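Local coordinates for response regulator CheY-like protein (Mesorhizobium loti, PDB 3SNK) that forms the CheY-like receiver domain of a larger pilus assembly protein, the whole of which probably binds and hydrolyses ATP, at residues Arg14-Phe20 with Ile39-Ser45; Phe50-Pro54 with Ala81-Trp85. All blocks are in the same frame, centred on the assembly; numbering follows the deposited sequence.

Interaction 1: residues Arg14-Phe20 with Ile39-Ser45; sequences RKQVALF and IYDVRVS. With SO4 (sulfate ion), chain B.
Arg43 leaves its strand with CG trans to the backbone N (chi1 162°) and then bends at chi3 (48°), which lays one face of its guanidinium over Ala18, NH2 standing 3.5 Å from Ala18 CB. The same group passes obliquely by the Phe20 ring, the two planes 71° apart, and further along that face of the sheet Phe20 CD1 touches Ser45 CB at 3.7 Å. Gln16 and Asp41 share this face, side by side and pointing the same way, with Gln16 CG 3.4 Å from Asp41 OD2 and Gln16 OE1 accepting from Arg59 N. The backbones are parallel neighbours in a beta-alpha-beta unit of the receiver fold: helix 24-36 connects strand 15-20 to strand 40-45, and six N-H...O bonds lace the pair in unbroken register, the one from Arg43 N to Val17 O being 2.8 Å. At the far end of the ladder a water donates to Leu19 O and lies 2.9 Å from Ser45 OG, bridging the strands. Contacts on the other face, under helix 24-36, are mostly hydrocarbon. Val17 CG2 meets Tyr40 CD1 at 3.9 Å, Leu19 CD2 lies 3.8 Å from Val44 CG2, and Lys15 runs alongside Tyr40, both ends leading to weak links with Asp131. Before the strand, Arg14 NH2 holds O3 of a sulfate, probably from the crystallisation liquor, at 2.9 Å, in the guanidinium plane. On the mixed Ala18 face the Arg43 guanidinium thus serves as a flat packing surface, while backbone bonds and the water supply polar links between the strands.

Interaction 2: residues Phe50-Pro54 with Ala81-Trp85; sequences FLKGP and ARALW
Gly53, at a positive phi of 81°, turns the chain out of the 3-10 segment 50-52, and its bare CA allows a close approach of the two chains, 3.8 Å from Leu84 CB. Two connections of the receiver fold meet here, the one between strands 40-45 and 62-68 and the one that carries helix 78-82, and an offset aromatic stack joins them. The Phe50 ring lies almost parallel to the five-membered ring of Trp85, with planes 11° apart and centroids separated by 4.5 Å; Phe50 reaches it with CG trans to its backbone N, and CZ of the same ring also meets Arg82 CA at 3.8 Å. On the other face of the indole the chain of Gly53 and Pro54 passes over: a CH-pi contact puts Pro54 CD 3.9 Å from the centroid of the six-membered ring, and Pro54 CB lies 3.6 Å from Trp85 CZ3. Both faces of the indole are thus used, the five-membered ring by Phe50 and the six-membered ring by Pro54, with Gly53 C near the rim on the proline side. Leu51 CD2 adds an apolar touch on Ala81 CB at 3.9 Å, and Val63 of strand 62-68 backs both aromatic residues. The indole's rotation is fixed by its polar edge as well as by its faces. Phe50 O accepts twice, from Gly53 N within its own turn and from the tryptophan: Trp85 NE1 donates to Phe50 O at 3.0 Å, nearly straight at 170°, and arrives in the carbonyl plane on a lone pair.

In the fold
The contacts follow one another along the chain: interaction 1 closes at Ser45 before interaction 2 opens at Phe50. Their centres are 15 Å apart, yet they touch directly, with Phe20 CZ 3.4 Å from Trp85 CZ2 and the two ring systems inclined at about 70°. Interaction 1 forms one edge of the five-stranded parallel sheet, order 2-1-3-4-5, whereas interaction 2 joins connecting segments on the face that carries Ala18, Phe20 and Arg43, away from helix 24-36. Strand 62-68 pairs with strand 15-20 and also borders interaction 2. Through Phe20 and Trp85, the edge of the sheet is joined to two of its connections on one face of the CheY-like domain.

Interaction 1: residues Arg14-Phe20 with Ile39-Ser45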
loop_
_atom_site.group_PDB
_atom_site.type_symbol
_atom_site.label_atom_id
_atom_site.label_comp_id
_atom_site.label_asym_id
_atom_site.label_seq_id
_atom_site.Cartn_x
_atom_site.Cartn_y
_atom_site.Cartn_z
ATOM N N ARG A 14 10.894 -9.150 12.423
ATOM C CA ARG A 14 10.362 -9.009 11.061
ATOM C C ARG A 14 9.687 -7.638 10.875
ATOM O O ARG A 14 9.011 -7.142 11.788
ATOM C CB ARG A 14 9.367 -10.132 10.735
ATOM C CG ARG A 14 10.036 -11.471 10.420
ATOM C CD ARG A 14 9.034 -12.592 10.189
ATOM N NE ARG A 14 8.309 -12.958 11.407
ATOM C CZ ARG A 14 7.636 -14.093 11.571
ATOM N NH1 ARG A 14 7.603 -15.000 10.603
ATOM N NH2 ARG A 14 7.004 -14.339 12.711
ATOM N N LYS A 15 9.875 -7.037 9.693
ATOM C CA LYS A 15 9.294 -5.743 9.356
ATOM C C LYS A 15 7.827 -5.904 8.991
ATOM O O LYS A 15 7.495 -6.529 7.979
ATOM C CB LYS A 15 10.066 -5.071 8.209
ATOM C CG LYS A 15 9.719 -3.598 8.040
ATOM C CD LYS A 15 10.489 -2.990 6.895
ATOM C CE LYS A 15 10.679 -1.514 7.095
ATOM N NZ LYS A 15 11.572 -0.948 6.061
ATOM N N GLN A 16 6.951 -5.294 9.796
ATOM C CA GLN A 16 5.511 -5.325 9.568
ATOM C C GLN A 16 5.144 -4.607 8.269
ATOM O O GLN A 16 5.656 -3.532 7.965
ATOM C CB GLN A 16 4.744 -4.721 10.757
ATOM C CG GLN A 16 4.612 -5.693 11.936
ATOM C CD GLN A 16 4.220 -5.025 13.241
ATOM O OE1 GLN A 16 3.294 -4.204 13.313
ATOM N NE2 GLN A 16 4.891 -5.402 14.322
ATOM N N VAL A 17 4.289 -5.244 7.498
ATOM C CA VAL A 17 3.775 -4.779 6.215
ATOM C C VAL A 17 2.248 -4.833 6.310
ATOM O O VAL A 17 1.666 -5.899 6.598
ATOM C CB VAL A 17 4.325 -5.588 5.000
ATOM C CG1 VAL A 17 3.800 -5.045 3.673
ATOM C CG2 VAL A 17 5.860 -5.632 4.987
ATOM N N ALA A 18 1.600 -3.672 6.127
ATOM C CA ALA A 18 0.142 -3.606 6.072
ATOM C C ALA A 18 -0.241 -3.509 4.602
ATOM O O ALA A 18 0.252 -2.642 3.896
ATOM C CB ALA A 18 -0.394 -2.427 6.886
ATOM N N LEU A 19 -0.997 -4.487 4.110
ATOM C CA LEU A 19 -1.454 -4.556 2.725
ATOM C C LEU A 19 -2.974 -4.328 2.680
ATOM O O LEU A 19 -3.718 -4.948 3.460
ATOM C CB LEU A 19 -1.053 -5.935 2.153
ATOM C CG LEU A 19 -1.550 -6.332 0.768
ATOM C CD1 LEU A 19 -0.982 -5.459 -0.290
ATOM C CD2 LEU A 19 -1.166 -7.773 0.465
ATOM N N PHE A 20 -3.423 -3.401 1.809
ATOM C CA PHE A 20 -4.843 -3.030 1.644
ATOM C C PHE A 20 -5.198 -3.187 0.195
ATOM O O PHE A 20 -4.535 -2.589 -0.643
ATOM C CB PHE A 20 -5.122 -1.574 2.124
ATOM C CG PHE A 20 -4.782 -1.359 3.574
ATOM C CD1 PHE A 20 -5.655 -1.765 4.576
ATOM C CD2 PHE A 20 -3.555 -0.819 3.944
ATOM C CE1 PHE A 20 -5.300 -1.662 5.917
ATOM C CE2 PHE A 20 -3.231 -0.650 5.290
ATOM C CZ PHE A 20 -4.098 -1.090 6.266
ATOM N N ILE A 39 11.679 -12.019 5.870
ATOM C CA ILE A 39 11.998 -10.854 6.731
ATOM C C ILE A 39 10.792 -9.892 6.901
ATOM O O ILE A 39 10.972 -8.782 7.407
ATOM C CB ILE A 39 13.255 -10.097 6.203
ATOM C CG1 ILE A 39 12.994 -9.490 4.793
ATOM C CG2 ILE A 39 14.483 -11.035 6.221
ATOM C CD1 ILE A 39 14.108 -8.632 4.162
ATOM N N TYR A 40 9.577 -10.313 6.505
ATOM C CA TYR A 40 8.394 -9.448 6.597
ATOM C C TYR A 40 7.208 -10.118 7.311
ATOM O O TYR A 40 6.899 -11.280 7.050
ATOM C CB TYR A 40 7.970 -8.981 5.188
ATOM C CG TYR A 40 9.046 -8.194 4.464
ATOM C CD1 TYR A 40 9.524 -6.992 4.979
ATOM C CD2 TYR A 40 9.596 -8.659 3.274
ATOM C CE1 TYR A 40 10.529 -6.276 4.334
ATOM C CE2 TYR A 40 10.591 -7.943 2.609
ATOM C CZ TYR A 40 11.069 -6.761 3.156
ATOM O OH TYR A 40 12.037 -6.028 2.510
ATOM N N ASP A 41 6.582 -9.380 8.239
ATOM C CA ASP A 41 5.380 -9.789 8.982
ATOM C C ASP A 41 4.208 -9.084 8.279
ATOM O O ASP A 41 3.916 -7.924 8.571
ATOM C CB ASP A 41 5.505 -9.429 10.488
ATOM C CG ASP A 41 4.339 -9.862 11.369
ATOM O OD1 ASP A 41 3.962 -11.059 11.319
ATOM O OD2 ASP A 41 3.842 -9.020 12.153
ATOM N N VAL A 42 3.602 -9.762 7.285
ATOM C CA VAL A 42 2.585 -9.183 6.400
ATOM C C VAL A 42 1.122 -9.407 6.864
ATOM O O VAL A 42 0.664 -10.526 6.931
ATOM C CB VAL A 42 2.790 -9.719 4.968
ATOM C CG1 VAL A 42 1.813 -9.076 3.997
ATOM C CG2 VAL A 42 4.226 -9.488 4.507
ATOM N N ARG A 43 0.387 -8.306 7.131
ATOM C CA ARG A 43 -1.040 -8.306 7.492
ATOM C C ARG A 43 -1.813 -7.851 6.241
ATOM O O ARG A 43 -1.388 -6.898 5.580
ATOM C CB ARG A 43 -1.267 -7.386 8.712
ATOM C CG ARG A 43 -2.707 -6.934 8.963
ATOM C CD ARG A 43 -2.877 -6.096 10.232
ATOM N NE ARG A 43 -1.899 -5.005 10.373
ATOM C CZ ARG A 43 -2.119 -3.735 10.036
ATOM N NH1 ARG A 43 -3.276 -3.372 9.496
ATOM N NH2 ARG A 43 -1.179 -2.817 10.234
ATOM N N VAL A 44 -2.916 -8.525 5.901
ATOM C CA VAL A 44 -3.714 -8.234 4.694
ATOM C C VAL A 44 -5.141 -7.773 5.112
ATOM O O VAL A 44 -5.725 -8.348 6.043
ATOM C CB VAL A 44 -3.726 -9.482 3.765
ATOM C CG1 VAL A 44 -4.559 -9.256 2.511
ATOM C CG2 VAL A 44 -2.309 -9.884 3.374
ATOM N N SER A 45 -5.697 -6.752 4.409
ATOM C CA SER A 45 -7.020 -6.157 4.705
ATOM C C SER A 45 -7.697 -5.571 3.457
ATOM O O SER A 45 -7.029 -5.368 2.445
ATOM C CB SER A 45 -6.867 -5.028 5.730
ATOM O OG SER A 45 -6.192 -5.415 6.914
HETATM S S SO4 B . 5.177 -17.993 13.194
HETATM O O1 SO4 B . 5.979 -18.604 12.123
HETATM O O2 SO4 B . 5.044 -18.934 14.314
HETATM O O3 SO4 B . 5.837 -16.777 13.663
HETATM O O4 SO4 B . 3.851 -17.673 12.664
HETATM O O HOH W 1 -3.523 -4.442 6.633
#

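Interaction 2: residues Phe50-Pro54 with Ala81-Trp85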
loop_
_atom_site.group_PDB
_atom_site.type_symbol
_atom_site.label_atom_id
_atom_site.label_comp_id
_atom_site.label_asym_id
_atom_site.label_seq_id
_atom_site.Cartn_x
_atom_site.Cartn_y
_atom_site.Cartn_z
ATOM N N PHE A 50 -7.717 0.971 5.257
ATOM C CA PHE A 50 -6.620 1.924 5.282
ATOM C C PHE A 50 -7.063 3.211 6.010
ATOM O O PHE A 50 -6.272 3.800 6.749
ATOM C CB PHE A 50 -6.174 2.226 3.847
ATOM C CG PHE A 50 -5.189 3.362 3.727
ATOM C CD1 PHE A 50 -3.827 3.142 3.889
ATOM C CD2 PHE A 50 -5.625 4.660 3.466
ATOM C CE1 PHE A 50 -2.909 4.200 3.777
ATOM C CE2 PHE A 50 -4.707 5.720 3.373
ATOM C CZ PHE A 50 -3.361 5.479 3.529
ATOM N N LEU A 51 -8.339 3.623 5.810
ATOM C CA LEU A 51 -8.924 4.836 6.384
ATOM C C LEU A 51 -8.944 4.827 7.910
ATOM O O LEU A 51 -9.040 5.891 8.520
ATOM C CB LEU A 51 -10.355 5.040 5.864
ATOM C CG LEU A 51 -10.523 5.248 4.352
ATOM C CD1 LEU A 51 -11.989 5.217 3.976
ATOM C CD2 LEU A 51 -9.889 6.566 3.893
ATOM N N LYS A 52 -8.857 3.635 8.520
ATOM C CA LYS A 52 -8.901 3.462 9.969
ATOM C C LYS A 52 -7.569 3.781 10.631
ATOM O O LYS A 52 -7.525 4.010 11.836
ATOM C CB LYS A 52 -9.326 2.025 10.321
ATOM C CG LYS A 52 -10.801 1.734 10.096
ATOM C CD LYS A 52 -11.031 0.227 10.067
ATOM C CE LYS A 52 -12.460 -0.151 9.774
ATOM N NZ LYS A 52 -12.685 -1.606 9.976
ATOM N N GLY A 53 -6.493 3.789 9.855
ATOM C CA GLY A 53 -5.163 4.037 10.389
ATOM C C GLY A 53 -4.584 2.781 11.025
ATOM O O GLY A 53 -5.235 1.728 11.037
ATOM N N PRO A 54 -3.357 2.852 11.574
ATOM C CA PRO A 54 -2.755 1.643 12.170
ATOM C C PRO A 54 -3.393 1.225 13.509
ATOM O O PRO A 54 -3.714 2.095 14.322
ATOM C CB PRO A 54 -1.289 2.038 12.383
ATOM C CG PRO A 54 -1.270 3.508 12.410
ATOM C CD PRO A 54 -2.459 4.019 11.663
ATOM N N ALA A 81 -6.320 10.811 6.204
ATOM C CA ALA A 81 -6.222 9.432 6.695
ATOM C C ALA A 81 -4.802 8.890 6.476
ATOM O O ALA A 81 -4.323 8.117 7.305
ATOM C CB ALA A 81 -7.261 8.525 6.038
ATOM N N ARG A 82 -4.106 9.315 5.406
ATOM C CA ARG A 82 -2.724 8.880 5.173
ATOM C C ARG A 82 -1.860 9.319 6.366
ATOM O O ARG A 82 -0.989 8.566 6.799
ATOM C CB ARG A 82 -2.170 9.433 3.847
ATOM C CG ARG A 82 -0.841 8.823 3.392
ATOM C CD ARG A 82 0.391 9.543 3.957
ATOM N NE ARG A 82 1.616 9.103 3.296
ATOM C CZ ARG A 82 2.497 8.250 3.816
ATOM N NH1 ARG A 82 2.336 7.787 5.049
ATOM N NH2 ARG A 82 3.557 7.871 3.112
ATOM N N ALA A 83 -2.119 10.537 6.908
ATOM C CA ALA A 83 -1.378 11.083 8.070
ATOM C C ALA A 83 -1.571 10.247 9.331
ATOM O O ALA A 83 -0.777 10.389 10.251
ATOM C CB ALA A 83 -1.769 12.533 8.327
ATOM N N LEU A 84 -2.600 9.376 9.400
ATOM C CA LEU A 84 -2.802 8.474 10.547
ATOM C C LEU A 84 -1.654 7.455 10.623
ATOM O O LEU A 84 -1.298 6.982 11.713
ATOM C CB LEU A 84 -4.156 7.719 10.455
ATOM C CG LEU A 84 -5.439 8.552 10.597
ATOM C CD1 LEU A 84 -6.661 7.723 10.211
ATOM C CD2 LEU A 84 -5.609 9.105 12.022
ATOM N N TRP A 85 -1.088 7.130 9.449
ATOM C CA TRP A 85 0.024 6.196 9.247
ATOM C C TRP A 85 1.379 6.891 9.427
ATOM O O TRP A 85 2.414 6.255 9.275
ATOM C CB TRP A 85 -0.070 5.573 7.843
ATOM C CG TRP A 85 -1.270 4.704 7.674
ATOM C CD1 TRP A 85 -2.524 5.099 7.296
ATOM C CD2 TRP A 85 -1.394 3.348 8.114
ATOM N NE1 TRP A 85 -3.389 4.034 7.349
ATOM C CE2 TRP A 85 -2.717 2.940 7.842
ATOM C CE3 TRP A 85 -0.493 2.415 8.659
ATOM C CZ2 TRP A 85 -3.171 1.649 8.125
ATOM C CZ3 TRP A 85 -0.931 1.125 8.901
ATOM C CH2 TRP A 85 -2.257 0.755 8.645
#